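Local atomic coordinates of thiosulfate sulfurtransferase TUM1 (Saccharomyces cerevisiae, PDB entry 3UTN), a protein that accepts persulfide sulfur from NFS1 and passes it to UBA4 in the pathway for 2-thiolation of the wobble uridine of tRNAs. Residues C130-G135 with D182-D187; L194-E199 with P319-E324; S241-D244 with T249-E252. One frame throughout, in Å; residues are numbered along the deposited sequence.

Contact 1 of 3, residues C130-G135 with D182-D187; sequences CAWTLG and DKEIVD. With DMS (dimethyl sulfoxide), chain F.
Trp132 and Glu184 supply the polar part of this contact. The indole N-H of Trp132 donates to one carboxylate oxygen of Glu184, NE1 to OE2 2.7 Å, in a bent bond with 142° at the hydrogen. The oxygen sits almost in the indole plane, at the ring edge, and is met on its anti side, 16° out of the carboxylate plane; ring and carboxylate are turned 58° apart. A bend at chi2 folds the Glu184 chain back so that OE2 reaches the indole, while its CB also lies 3.7 Å from NE1 of Trp132. Lys292 forms a salt bridge to the same OE2, so this oxygen takes both an indole N-H and a lysine charge, which probably favours the ionised carboxylate.

In fold terms the contact spans the two rhodanese domains. Helix 127-136 packs against strand 115-119 of the N-terminal sheet, whereas strand 185-186 is an outermost strand of the C-terminal one. Lys292 comes from helix 286-297 of the catalytic domain, and the side chain of Trp132 lies about 9 Å from that of Cys282, the active-site residue that forms the persulfide intermediate.

Apolar packing takes up the six-membered end of the indole. CG1 of Ile185 comes to its edge, near the ring plane, 3.4 Å from CZ2 of Trp132 and equally close to CH2; the Ile185 methyl CD1 follows at 3.7 Å from Trp132 CH2. Phe95 adds an edge-to-face ring contact to the same indole and also touches Ile185.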
# COMPACT_ATOMS: atom_id res chain seq x y z
N CYS A 130 -1.46 -3.98 -1.10
CA CYS A 130 -1.57 -5.38 -1.39
C CYS A 130 -0.21 -6.04 -1.59
O CYS A 130 0.08 -7.07 -0.98
CB CYS A 130 -2.42 -5.59 -2.62
SG CYS A 130 -2.33 -7.29 -3.15
N ALA A 131 0.62 -5.45 -2.45
CA ALA A 131 1.95 -5.99 -2.70
C ALA A 131 2.68 -6.09 -1.37
O ALA A 131 3.30 -7.10 -1.04
CB ALA A 131 2.72 -5.09 -3.65
N TRP A 132 2.54 -5.03 -0.59
CA TRP A 132 3.17 -4.97 0.69
C TRP A 132 2.63 -6.02 1.62
O TRP A 132 3.39 -6.70 2.27
CB TRP A 132 2.97 -3.59 1.24
CG TRP A 132 3.36 -3.41 2.65
CD1 TRP A 132 4.64 -3.26 3.16
CD2 TRP A 132 2.47 -3.32 3.79
NE1 TRP A 132 4.60 -3.09 4.52
CE2 TRP A 132 3.33 -3.12 4.95
CE3 TRP A 132 1.10 -3.40 3.95
CZ2 TRP A 132 2.81 -3.00 6.22
CZ3 TRP A 132 0.59 -3.27 5.24
CH2 TRP A 132 1.42 -3.08 6.34
N THR A 133 1.31 -6.17 1.64
CA THR A 133 0.67 -7.21 2.45
C THR A 133 1.20 -8.59 2.08
O THR A 133 1.59 -9.37 2.95
CB THR A 133 -0.85 -7.18 2.28
OG1 THR A 133 -1.32 -5.90 2.70
CG2 THR A 133 -1.51 -8.27 3.12
N LEU A 134 1.22 -8.88 0.78
CA LEU A 134 1.78 -10.12 0.28
C LEU A 134 3.21 -10.28 0.75
O LEU A 134 3.58 -11.32 1.29
CB LEU A 134 1.73 -10.14 -1.24
CG LEU A 134 0.31 -10.15 -1.80
CD1 LEU A 134 0.38 -9.92 -3.29
CD2 LEU A 134 -0.39 -11.45 -1.47
N GLY A 135 4.00 -9.23 0.55
CA GLY A 135 5.39 -9.21 0.99
C GLY A 135 5.51 -9.36 2.48
O GLY A 135 6.29 -10.18 2.96
N ASP A 182 6.42 -7.23 12.22
CA ASP A 182 7.36 -6.64 13.17
C ASP A 182 8.32 -5.65 12.52
O ASP A 182 8.67 -4.63 13.11
CB ASP A 182 8.13 -7.74 13.91
CG ASP A 182 8.93 -8.65 12.97
OD1 ASP A 182 8.64 -8.69 11.75
OD2 ASP A 182 9.85 -9.34 13.47
N LYS A 183 8.75 -5.95 11.30
CA LYS A 183 9.68 -5.08 10.58
C LYS A 183 8.96 -4.03 9.76
O LYS A 183 9.58 -3.07 9.29
CB LYS A 183 10.59 -5.91 9.66
CG LYS A 183 11.79 -6.53 10.36
CD LYS A 183 12.79 -7.09 9.35
CE LYS A 183 12.35 -8.44 8.80
NZ LYS A 183 13.18 -8.89 7.65
N GLU A 184 7.66 -4.20 9.57
CA GLU A 184 6.95 -3.47 8.54
C GLU A 184 5.81 -2.63 9.06
O GLU A 184 5.41 -1.66 8.42
CB GLU A 184 6.41 -4.44 7.51
CG GLU A 184 7.51 -5.03 6.65
CD GLU A 184 8.06 -4.01 5.68
OE1 GLU A 184 9.28 -4.00 5.46
OE2 GLU A 184 7.26 -3.22 5.15
N ILE A 185 5.29 -3.03 10.20
CA ILE A 185 4.09 -2.42 10.73
C ILE A 185 4.40 -1.84 12.09
O ILE A 185 4.86 -2.55 12.99
CB ILE A 185 2.94 -3.43 10.84
CG1 ILE A 185 2.59 -3.97 9.46
CG2 ILE A 185 1.73 -2.81 11.53
CD1 ILE A 185 1.60 -5.11 9.45
N VAL A 186 4.18 -0.55 12.23
CA VAL A 186 4.24 0.08 13.52
C VAL A 186 2.87 -0.10 14.13
O VAL A 186 1.86 0.21 13.50
CB VAL A 186 4.55 1.58 13.44
CG1 VAL A 186 5.01 2.07 14.80
CG2 VAL A 186 5.62 1.85 12.40
N ASP A 187 2.84 -0.64 15.34
CA ASP A 187 1.60 -0.78 16.06
C ASP A 187 1.32 0.52 16.78
O ASP A 187 2.22 1.35 16.96
CB ASP A 187 1.68 -1.95 17.04
CG ASP A 187 1.72 -3.29 16.34
OD1 ASP A 187 1.38 -3.37 15.14
OD2 ASP A 187 2.09 -4.29 17.00
S DMS F . 6.17 -11.16 13.18
O DMS F . 6.61 -10.61 11.86
C1 DMS F . 4.47 -10.96 13.35
C2 DMS F . 6.28 -12.88 13.15

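Contact 2 of 3, residues L194-E199 with P319-E324; sequences LVKSGE and PEWIAE
Trp321 reaches from the loop after helix 309-317 to the last turn of helix 188-196, where it touches Val195 and Lys196. Both pieces belong to the C-terminal rhodanese domain, a parallel five-strand sheet with helices packed about it, and the helix ends in a Schellman motif. There Gly198, with positive phi, closes the turn: its N bonds to Val195 O, and Glu199 N bonds back to Leu194 O at 2.7 Å.

Along 319-324, the chain starts with a short 3-10 segment at Pro319 and Glu320. Ile322 N bonds to Pro319 O across this turn, and CD of Glu320 lies 4.2 Å from the indole plane of Trp321, displaced toward the ring's rim.

Trp321 then carries the whole contact. With CG anti to its own carbonyl carbon (chi1 -68°), the indole is directed at the helix, and the six-membered ring does the touching. CE3 of Trp321 lies 3.5 Å from CG1 of Val195, and CZ3 of the same indole is 3.7 Å from that methyl; the approach is oblique to the ring. The two side chains run past each other in opposite senses. Phe192, from the same helix, meets the indole edge-to-face, while Trp313 donates its NE1 hydrogen to Trp321 O.

Past the tryptophan, Ile322 turns its side chain to Trp310 and Val314 of helix 309-317, and Ala323 pairs through its backbone with His230. Back at Trp321, the far corner of the indole, CH2, meets Lys196 at the start of its side chain, 3.6 Å from CA and 4.1 Å from CB.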
# COMPACT_ATOMS: atom_id res chain seq x y z
N LEU A 194 6.00 6.61 20.91
CA LEU A 194 6.86 7.52 20.17
C LEU A 194 6.35 8.94 20.25
O LEU A 194 7.12 9.87 20.44
CB LEU A 194 6.98 7.08 18.71
CG LEU A 194 7.85 5.83 18.54
CD1 LEU A 194 7.63 5.26 17.15
CD2 LEU A 194 9.31 6.16 18.80
N VAL A 195 5.04 9.09 20.11
CA VAL A 195 4.44 10.40 20.15
C VAL A 195 4.34 10.90 21.58
O VAL A 195 4.67 12.05 21.85
CB VAL A 195 3.05 10.39 19.49
CG1 VAL A 195 2.37 11.73 19.66
CG2 VAL A 195 3.20 10.05 18.02
N LYS A 196 3.89 10.03 22.48
CA LYS A 196 3.82 10.35 23.89
C LYS A 196 5.19 10.77 24.40
O LYS A 196 5.30 11.74 25.14
CB LYS A 196 3.29 9.17 24.70
CG LYS A 196 3.10 9.48 26.18
CD LYS A 196 2.53 8.28 26.92
CE LYS A 196 2.34 8.60 28.40
NZ LYS A 196 1.60 9.89 28.60
N SER A 197 6.22 10.05 23.99
CA SER A 197 7.59 10.37 24.40
C SER A 197 8.17 11.55 23.62
O SER A 197 9.27 12.01 23.93
CB SER A 197 8.49 9.15 24.27
OG SER A 197 8.58 8.76 22.92
N GLY A 198 7.44 12.02 22.61
CA GLY A 198 7.87 13.14 21.78
C GLY A 198 9.09 12.77 20.97
O GLY A 198 9.90 13.62 20.60
N GLU A 199 9.23 11.47 20.71
CA GLU A 199 10.39 10.91 20.04
C GLU A 199 10.05 10.49 18.62
O GLU A 199 10.93 10.02 17.90
CB GLU A 199 10.91 9.70 20.80
CG GLU A 199 11.59 10.01 22.12
CD GLU A 199 11.79 8.77 22.96
OE1 GLU A 199 11.65 7.65 22.42
OE2 GLU A 199 12.06 8.91 24.17
N PRO A 319 -8.65 13.34 20.91
CA PRO A 319 -8.37 14.65 20.33
C PRO A 319 -7.10 15.32 20.86
O PRO A 319 -6.58 16.23 20.22
CB PRO A 319 -9.60 15.47 20.74
CG PRO A 319 -10.08 14.82 21.99
CD PRO A 319 -9.86 13.36 21.75
N GLU A 320 -6.63 14.88 22.02
CA GLU A 320 -5.44 15.45 22.64
C GLU A 320 -4.23 15.17 21.77
O GLU A 320 -3.29 15.97 21.70
CB GLU A 320 -5.22 14.84 24.02
CG GLU A 320 -4.55 15.80 25.00
CD GLU A 320 -3.36 15.20 25.72
OE1 GLU A 320 -3.51 14.15 26.37
OE2 GLU A 320 -2.26 15.80 25.63
N TRP A 321 -4.26 14.03 21.09
CA TRP A 321 -3.12 13.57 20.31
C TRP A 321 -3.30 13.85 18.86
O TRP A 321 -2.72 13.18 18.01
CB TRP A 321 -2.92 12.10 20.56
CG TRP A 321 -2.47 11.88 21.97
CD1 TRP A 321 -3.20 11.33 23.02
CD2 TRP A 321 -1.18 12.23 22.54
NE1 TRP A 321 -2.45 11.31 24.17
CE2 TRP A 321 -1.23 11.83 23.95
CE3 TRP A 321 -0.01 12.80 22.04
CZ2 TRP A 321 -0.15 11.99 24.79
CZ3 TRP A 321 1.07 12.97 22.91
CH2 TRP A 321 1.00 12.58 24.25
N ILE A 322 -4.10 14.86 18.58
CA ILE A 322 -4.33 15.31 17.24
C ILE A 322 -3.65 16.64 17.09
O ILE A 322 -4.03 17.62 17.73
CB ILE A 322 -5.84 15.43 16.95
CG1 ILE A 322 -6.50 14.06 17.03
CG2 ILE A 322 -6.07 16.11 15.60
CD1 ILE A 322 -8.00 14.08 16.83
N ALA A 323 -2.61 16.66 16.27
CA ALA A 323 -1.94 17.90 15.94
C ALA A 323 -2.60 18.47 14.69
O ALA A 323 -3.01 17.74 13.80
CB ALA A 323 -0.46 17.67 15.73
N GLU A 324 -2.72 19.79 14.66
CA GLU A 324 -3.26 20.48 13.51
C GLU A 324 -2.13 21.17 12.76
O GLU A 324 -1.00 21.23 13.25
CB GLU A 324 -4.27 21.53 13.94
CG GLU A 324 -5.64 20.99 14.28
CD GLU A 324 -6.49 22.01 15.02
OE1 GLU A 324 -5.92 22.96 15.60
OE2 GLU A 324 -7.73 21.86 15.03

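Contact 3 of 3, residues S241-D244 with T249-E252; sequences SLLD and TYPE
Leu243 lays a methyl over the ring of Tyr250, and its side chain can be followed outward atom by atom. CB begins beside the opposing backbone, 3.7 Å from Thr249 O. With CG placed anti to the carbonyl carbon (chi1 -60°), the branch swings over to the tyrosine, and CD2 is the methyl that lands there. It sits 3.6 Å from the centroid of the Tyr250 ring and 17° off the ring normal, a CH-pi contact over one face. The methyl is displaced toward the CD1 and CE1 side, with Tyr250 CD1 its nearest ring atom. The hydroxyl of that tyrosine is hydrogen-bonded to Ile290 O, which ties the far end of the ring to helix 286-297.

The backbones meet next to this pair. Asp244 N donates to Thr249 O at 2.7 Å, a nearly straight bond with 166° at the hydrogen. CA of Leu243 approaches the same carbonyl, 3.3 Å from Thr249 O, as a CA-H...O contact. Outside the bond, CB of Asp244 lies 3.4 Å from Thr249 OG1. Both polar tips turn to the connecting residues: Asp244 OD2 accepts from Thr247 N, and Thr249 OG1 is hydrogen-bonded to Thr247 OG1.

Earlier in the chain, at Leu242, CD of Pro251 abuts the carbonyl, 3.0 Å from Leu242 O. This oxygen is buried by the contact and has no polar partner in the model. Leu242 and Pro251 both also touch helix 255-267. The two segments lie on the connection from strand 234-236 to that helix, the first limb of a beta-alpha-beta crossover in the parallel sheet of the C-terminal rhodanese domain.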
# COMPACT_ATOMS: atom_id res chain seq x y z
N SER A 241 1.72 12.86 -4.07
CA SER A 241 2.95 13.60 -4.30
C SER A 241 4.08 12.68 -4.73
O SER A 241 5.07 13.13 -5.29
CB SER A 241 3.36 14.37 -3.05
OG SER A 241 3.87 13.48 -2.06
N LEU A 242 3.94 11.39 -4.46
CA LEU A 242 5.00 10.45 -4.74
C LEU A 242 4.69 9.60 -5.97
O LEU A 242 5.46 8.73 -6.35
CB LEU A 242 5.28 9.58 -3.51
CG LEU A 242 5.78 10.39 -2.31
CD1 LEU A 242 6.14 9.47 -1.18
CD2 LEU A 242 6.98 11.24 -2.69
N LEU A 243 3.55 9.88 -6.59
CA LEU A 243 3.16 9.18 -7.79
C LEU A 243 3.13 10.18 -8.92
O LEU A 243 2.85 11.36 -8.70
CB LEU A 243 1.78 8.56 -7.62
CG LEU A 243 1.65 7.54 -6.49
CD1 LEU A 243 0.23 7.02 -6.43
CD2 LEU A 243 2.64 6.40 -6.70
N ASP A 244 3.42 9.71 -10.13
CA ASP A 244 3.23 10.57 -11.28
C ASP A 244 1.78 11.04 -11.28
O ASP A 244 0.87 10.22 -11.11
CB ASP A 244 3.57 9.85 -12.58
CG ASP A 244 3.19 10.66 -13.80
OD1 ASP A 244 4.04 11.41 -14.30
OD2 ASP A 244 2.02 10.55 -14.23
N THR A 249 1.99 6.23 -11.56
CA THR A 249 3.12 5.34 -11.42
C THR A 249 4.01 5.90 -10.35
O THR A 249 4.08 7.12 -10.14
CB THR A 249 3.98 5.22 -12.69
OG1 THR A 249 4.26 6.53 -13.19
CG2 THR A 249 3.27 4.39 -13.73
N TYR A 250 4.69 5.00 -9.66
CA TYR A 250 5.84 5.40 -8.91
C TYR A 250 6.86 5.80 -9.93
O TYR A 250 7.03 5.12 -10.93
CB TYR A 250 6.38 4.23 -8.13
CG TYR A 250 5.56 3.91 -6.94
CD1 TYR A 250 5.61 4.73 -5.82
CD2 TYR A 250 4.75 2.79 -6.93
CE1 TYR A 250 4.84 4.43 -4.71
CE2 TYR A 250 3.99 2.48 -5.82
CZ TYR A 250 4.04 3.30 -4.72
OH TYR A 250 3.30 3.00 -3.64
N PRO A 251 7.52 6.94 -9.69
CA PRO A 251 8.65 7.30 -10.51
C PRO A 251 9.67 6.18 -10.46
O PRO A 251 9.66 5.37 -9.53
CB PRO A 251 9.21 8.54 -9.82
CG PRO A 251 8.02 9.13 -9.15
CD PRO A 251 7.21 7.97 -8.69
N GLU A 252 10.53 6.12 -11.46
CA GLU A 252 11.55 5.10 -11.50
C GLU A 252 12.46 5.24 -10.30
O GLU A 252 12.68 6.34 -9.80
CB GLU A 252 12.35 5.21 -12.80
CG GLU A 252 11.53 4.82 -14.02
CD GLU A 252 10.94 3.43 -13.89
OE1 GLU A 252 9.71 3.32 -13.74
OE2 GLU A 252 11.72 2.45 -13.92

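From the N terminus, contact 1 opens at helix 127-136, and its loop takes in strand 141-145, the last of the N-terminal rhodanese sheet, and helix 148-153 before it closes at strand 185-186, the start of the C-terminal sheet. Helix 188-196 follows directly and opens contact 2, which closes only near the C terminus, after helix 309-317. Nested within that long loop is contact 3, a local closure with only four residues between its segments. Contacts 1 and 2 run in series, their centres 23 Å apart. Contact 1 joins the two domains; contact 2 brings the beginning and end of the C-terminal domain together; contact 3 shapes one connection inside it, 30 Å from contact 2 between centres.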